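Local structure of Mgp-operon protein 3 (Mycoplasma pneumoniae, 6RJ1) at residues Pro237-Leu242 / Thr262-Asp267; Val190-Gly195 / Asn201-Gln206. The protein probably serves as an extracellular adhesin subunit, P40/P90, that works with adhesin P1 in attachment of the pathogen to host-cell sugars. All coordinates share one frame; numbering follows the deposited sequence.

Contact 1. Residues Pro237-Leu242 / Thr262-Asp267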
loop_
_atom_site.group_PDB
_atom_site.type_symbol
_atom_site.label_atom_id
_atom_site.label_comp_id
_atom_site.label_asym_id
_atom_site.label_seq_id
_atom_site.Cartn_x
_atom_site.Cartn_y
_atom_site.Cartn_z
ATOM N N PRO A 237 3.040 8.767 -17.702
ATOM C CA PRO A 237 4.336 9.102 -18.308
ATOM C C PRO A 237 5.477 8.625 -17.410
ATOM O O PRO A 237 5.282 8.406 -16.210
ATOM C CB PRO A 237 4.300 10.629 -18.421
ATOM C CG PRO A 237 3.215 11.089 -17.479
ATOM C CD PRO A 237 2.525 9.887 -16.892
ATOM N N VAL A 238 6.668 8.445 -17.997
ATOM C CA VAL A 238 7.878 8.047 -17.254
ATOM C C VAL A 238 8.360 9.255 -16.432
ATOM O O VAL A 238 8.982 9.093 -15.389
ATOM C CB VAL A 238 9.006 7.487 -18.167
ATOM C CG1 VAL A 238 9.057 5.966 -18.158
ATOM C CG2 VAL A 238 8.969 8.056 -19.586
ATOM N N TYR A 239 8.016 10.463 -16.908
ATOM C CA TYR A 239 8.336 11.755 -16.313
ATOM C C TYR A 239 7.342 12.126 -15.226
ATOM O O TYR A 239 6.149 11.805 -15.319
ATOM C CB TYR A 239 8.374 12.859 -17.389
ATOM C CG TYR A 239 9.010 12.407 -18.683
ATOM C CD1 TYR A 239 10.394 12.378 -18.830
ATOM C CD2 TYR A 239 8.230 11.973 -19.751
ATOM C CE1 TYR A 239 10.988 11.921 -20.008
ATOM C CE2 TYR A 239 8.811 11.517 -20.935
ATOM C CZ TYR A 239 10.193 11.498 -21.061
ATOM O OH TYR A 239 10.770 11.051 -22.226
ATOM N N GLU A 240 7.843 12.811 -14.194
ATOM C CA GLU A 240 7.062 13.309 -13.064
ATOM C C GLU A 240 7.608 14.674 -12.617
ATOM O O GLU A 240 8.824 14.880 -12.671
ATOM C CB GLU A 240 6.972 12.287 -11.913
ATOM C CG GLU A 240 8.303 11.791 -11.364
ATOM C CD GLU A 240 8.190 11.217 -9.968
ATOM O OE1 GLU A 240 7.731 11.949 -9.062
ATOM O OE2 GLU A 240 8.556 10.036 -9.777
ATOM N N PRO A 241 6.732 15.635 -12.222
ATOM C CA PRO A 241 7.231 16.975 -11.865
ATOM C C PRO A 241 7.967 17.083 -10.532
ATOM O O PRO A 241 7.707 16.310 -9.606
ATOM C CB PRO A 241 5.966 17.832 -11.878
ATOM C CG PRO A 241 4.882 16.895 -11.538
ATOM C CD PRO A 241 5.256 15.569 -12.127
ATOM N N LEU A 242 8.870 18.076 -10.436
ATOM C CA LEU A 242 9.629 18.377 -9.223
ATOM C C LEU A 242 8.726 19.098 -8.230
ATOM O O LEU A 242 8.874 18.917 -7.019
ATOM C CB LEU A 242 10.844 19.250 -9.549
ATOM C CG LEU A 242 12.021 18.536 -10.182
ATOM C CD1 LEU A 242 12.840 19.493 -10.988
ATOM C CD2 LEU A 242 12.895 17.868 -9.127
ATOM N N THR A 262 6.479 16.555 -25.002
ATOM C CA THR A 262 7.715 17.032 -25.641
ATOM C C THR A 262 8.524 17.943 -24.717
ATOM O O THR A 262 9.755 17.906 -24.761
ATOM C CB THR A 262 7.447 17.677 -27.017
ATOM O OG1 THR A 262 6.556 18.782 -26.870
ATOM C CG2 THR A 262 6.901 16.685 -28.042
ATOM N N THR A 263 7.830 18.736 -23.866
ATOM C CA THR A 263 8.441 19.635 -22.882
ATOM C C THR A 263 9.246 18.806 -21.876
ATOM O O THR A 263 10.429 19.083 -21.670
ATOM C CB THR A 263 7.367 20.520 -22.220
ATOM O OG1 THR A 263 6.734 21.312 -23.225
ATOM C CG2 THR A 263 7.935 21.428 -21.135
ATOM N N ALA A 264 8.606 17.769 -21.294
ATOM C CA ALA A 264 9.209 16.849 -20.330
ATOM C C ALA A 264 10.331 16.022 -20.960
ATOM O O ALA A 264 11.349 15.796 -20.310
ATOM C CB ALA A 264 8.148 15.934 -19.749
ATOM N N GLU A 265 10.154 15.589 -22.226
ATOM C CA GLU A 265 11.133 14.801 -22.985
ATOM C C GLU A 265 12.461 15.549 -23.137
ATOM O O GLU A 265 13.526 14.948 -22.974
ATOM C CB GLU A 265 10.576 14.423 -24.372
ATOM C CG GLU A 265 9.581 13.274 -24.352
ATOM C CD GLU A 265 8.781 13.024 -25.619
ATOM O OE1 GLU A 265 8.131 11.956 -25.696
ATOM O OE2 GLU A 265 8.792 13.886 -26.529
ATOM N N ASN A 266 12.388 16.861 -23.430
ATOM C CA ASN A 266 13.556 17.723 -23.610
ATOM C C ASN A 266 14.226 18.070 -22.279
ATOM O O ASN A 266 15.461 18.085 -22.208
ATOM C CB ASN A 266 13.179 19.002 -24.374
ATOM C CG ASN A 266 12.631 18.782 -25.769
ATOM O OD1 ASN A 266 13.046 17.876 -26.511
ATOM N ND2 ASN A 266 11.682 19.625 -26.160
ATOM N N ASP A 267 13.410 18.347 -21.234
ATOM C CA ASP A 267 13.882 18.706 -19.893
ATOM C C ASP A 267 14.493 17.529 -19.133
ATOM O O ASP A 267 15.488 17.710 -18.426
ATOM C CB ASP A 267 12.753 19.346 -19.066
ATOM C CG ASP A 267 13.199 19.909 -17.728
ATOM O OD1 ASP A 267 14.018 20.862 -17.723
ATOM O OD2 ASP A 267 12.722 19.408 -16.685
#
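With chi1 at -40°, Tyr239 sets CG beside its own backbone N and anti to the carbonyl carbon, which lays the ring along the helix surface, over Ala264 and Glu265. Glu265 makes the same choice at its first torsion, and this puts its CG methylene beside the phenol oxygen; beyond CG the chain runs extended and carries the carboxylate on. The two side chains pass each other at a slant, the phenol ring and the carboxylate plane being turned 74° apart.

Ala264 meets the root of the ring: its CB is 3.8 Å from Tyr239 CG and 3.9 Å from Tyr239 CB. Ala264 CB sits 4.2 Å from the centroid of the Tyr239 ring and 30° off its normal, an off-centre CH-pi contact. Further along the same face, Ala264 C and Glu265 N lie 4.2 Å above the plane of the Tyr239 ring, both offset toward the rim, so helix backbone as well as the alanine methyl lies against the phenol. Val238 CG2 takes the opposite face near its rim. Tyr239 and Ala264 are both buried, and the segments enclose 156 Å² between them.

The unit formed is strand-on-helix packing: strand 239-241 pairs antiparallel with strand 356-358, and the last turn of helix 253-267 lies against this two-stranded sheet. Trp256, from an earlier turn of the helix, also touches both Tyr239 and Ala264, while Tyr356 of the partner strand touches Ala264. Asp267 fastens the helix end to the chain entering strand 356-358, accepting hydrogen bonds from Lys355 N and Tyr356 N.

No hydrogen bond crosses between 237-242 and 262-267. Across the two segments Tyr239 OH is nearest to Glu265 CG, at 3.3 Å, and the carboxylate of Glu265 is engaged one helical turn back in a salt bridge with Lys261.

Contact 2. Residues Val190-Gly195 / Asn201-Gln206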
loop_
_atom_site.group_PDB
_atom_site.type_symbol
_atom_site.label_atom_id
_atom_site.label_comp_id
_atom_site.label_asym_id
_atom_site.label_seq_id
_atom_site.Cartn_x
_atom_site.Cartn_y
_atom_site.Cartn_z
ATOM N N VAL A 190 -18.310 26.735 -1.867
ATOM C CA VAL A 190 -19.055 25.617 -2.451
ATOM C C VAL A 190 -20.572 25.749 -2.223
ATOM O O VAL A 190 -21.345 25.613 -3.174
ATOM C CB VAL A 190 -18.501 24.243 -1.973
ATOM C CG1 VAL A 190 -19.448 23.092 -2.311
ATOM C CG2 VAL A 190 -17.112 23.980 -2.542
ATOM N N HIS A 191 -20.983 26.048 -0.983
ATOM C CA HIS A 191 -22.392 26.100 -0.613
ATOM C C HIS A 191 -23.055 27.454 -0.713
ATOM O O HIS A 191 -24.279 27.504 -0.829
ATOM C CB HIS A 191 -22.587 25.521 0.790
ATOM C CG HIS A 191 -22.187 24.080 0.884
ATOM N ND1 HIS A 191 -21.026 23.697 1.526
ATOM C CD2 HIS A 191 -22.791 22.981 0.370
ATOM C CE1 HIS A 191 -20.975 22.383 1.412
ATOM N NE2 HIS A 191 -22.018 21.908 0.726
ATOM N N PHE A 192 -22.281 28.541 -0.671
ATOM C CA PHE A 192 -22.849 29.886 -0.730
ATOM C C PHE A 192 -22.506 30.666 -2.001
ATOM O O PHE A 192 -23.161 31.670 -2.286
ATOM C CB PHE A 192 -22.472 30.683 0.530
ATOM C CG PHE A 192 -23.056 30.093 1.793
ATOM C CD1 PHE A 192 -24.356 30.399 2.186
ATOM C CD2 PHE A 192 -22.316 29.214 2.578
ATOM C CE1 PHE A 192 -24.905 29.833 3.340
ATOM C CE2 PHE A 192 -22.866 28.649 3.732
ATOM C CZ PHE A 192 -24.151 28.968 4.111
ATOM N N GLY A 193 -21.504 30.208 -2.747
ATOM C CA GLY A 193 -21.060 30.854 -3.976
ATOM C C GLY A 193 -20.195 32.069 -3.717
ATOM O O GLY A 193 -20.359 32.740 -2.690
ATOM N N SER A 194 -19.266 32.365 -4.659
ATOM C CA SER A 194 -18.340 33.506 -4.588
ATOM C C SER A 194 -19.077 34.818 -4.317
ATOM O O SER A 194 -20.031 35.138 -5.022
ATOM C CB SER A 194 -17.512 33.618 -5.865
ATOM O OG SER A 194 -16.730 32.458 -6.098
ATOM N N GLY A 195 -18.662 35.509 -3.255
ATOM C CA GLY A 195 -19.236 36.778 -2.824
ATOM C C GLY A 195 -20.298 36.698 -1.741
ATOM O O GLY A 195 -20.556 37.701 -1.062
ATOM N N ASN A 201 -22.430 31.756 8.940
ATOM C CA ASN A 201 -22.907 31.688 10.333
ATOM C C ASN A 201 -24.428 31.659 10.506
ATOM O O ASN A 201 -24.914 31.005 11.430
ATOM C CB ASN A 201 -22.333 32.842 11.157
ATOM C CG ASN A 201 -20.823 32.891 11.213
ATOM O OD1 ASN A 201 -20.154 31.944 11.664
ATOM N ND2 ASN A 201 -20.254 34.008 10.761
ATOM N N SER A 202 -25.171 32.369 9.648
ATOM C CA SER A 202 -26.629 32.452 9.741
ATOM C C SER A 202 -27.389 31.390 8.945
ATOM O O SER A 202 -28.543 31.098 9.282
ATOM C CB SER A 202 -27.111 33.846 9.350
ATOM O OG SER A 202 -26.574 34.238 8.097
ATOM N N GLN A 203 -26.774 30.833 7.885
ATOM C CA GLN A 203 -27.439 29.851 7.022
ATOM C C GLN A 203 -26.829 28.442 7.030
ATOM O O GLN A 203 -27.409 27.560 6.399
ATOM C CB GLN A 203 -27.532 30.374 5.590
ATOM C CG GLN A 203 -28.769 31.210 5.333
ATOM C CD GLN A 203 -28.727 31.835 3.965
ATOM O OE1 GLN A 203 -28.514 33.041 3.832
ATOM N NE2 GLN A 203 -28.919 31.040 2.916
ATOM N N ARG A 204 -25.704 28.215 7.747
ATOM C CA ARG A 204 -25.050 26.905 7.852
ATOM C C ARG A 204 -26.006 25.811 8.339
ATOM O O ARG A 204 -25.974 24.696 7.823
ATOM C CB ARG A 204 -23.771 26.955 8.722
ATOM C CG ARG A 204 -23.913 27.635 10.086
ATOM C CD ARG A 204 -22.956 27.061 11.100
ATOM N NE ARG A 204 -22.917 27.879 12.309
ATOM C CZ ARG A 204 -21.820 28.405 12.839
ATOM N NH1 ARG A 204 -21.894 29.140 13.936
ATOM N NH2 ARG A 204 -20.657 28.291 12.218
ATOM N N SER A 205 -26.879 26.167 9.305
ATOM C CA SER A 205 -27.892 25.330 9.942
ATOM C C SER A 205 -28.836 24.673 8.918
ATOM O O SER A 205 -29.070 23.457 8.994
ATOM C CB SER A 205 -28.683 26.161 10.947
ATOM O OG SER A 205 -29.544 25.361 11.739
ATOM N N GLN A 206 -29.322 25.471 7.934
ATOM C CA GLN A 206 -30.226 25.004 6.878
ATOM C C GLN A 206 -29.483 24.455 5.634
ATOM O O GLN A 206 -30.084 24.295 4.571
ATOM C CB GLN A 206 -31.267 26.088 6.508
ATOM C CG GLN A 206 -30.706 27.308 5.790
ATOM C CD GLN A 206 -31.335 28.588 6.261
ATOM O OE1 GLN A 206 -31.328 28.915 7.455
ATOM N NE2 GLN A 206 -31.872 29.351 5.325
#
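Phe192 presents the edge of its ring, not a face, to Gln203. The closest approach is from Phe192 CE1 to Gln203 CB, 3.5 Å, and the neighbouring rim atom Phe192 CZ lies 3.9 Å from that same methylene. Gln203 C also lies in the ring plane at this edge, 4.0 Å from Phe192 CZ, so the rim is directed at the base of the glutamine and the adjoining backbone. Arg204 N comes equally near to CZ.

The Gln203 chain runs extended beyond CG, and its amide plane stands 80° from the plane of the phenyl ring. With chi1 at -64°, Phe192 places CG beside its backbone N, from where the ring reaches across to the second segment. The ring also touches Ser199, in the loop leading into helix 200-203.

No hydrogen bond links the segments, and only 115 Å² is buried between them, evidence of a light surface contact. Gly193, the first residue past the helix to leave helical angles, has a positive phi of 79°. Two short consecutive helices, 187-192 and 200-203, joined by a loop, meet here through an aromatic edge at the surface.

Contact 2 closes before contact 1 opens, so the two lie in series along the chain, each from segments near in sequence: five residues separate the halves of contact 2 and nineteen those of contact 1. Their centres are 42 Å apart and their nearest atoms about 25 Å, without touching. They share no helix or strand. Contact 1, about 26 Å from the centre of the chain, joins helix 253-267 to strand 239-241; contact 2, about 38 Å out, pairs helices 187-192 and 200-203. The two are separate, sequence-local contacts in different parts of this adhesin, one buried and one at the surface, although the sheet of contact 1 is completed by the later strand 356-358.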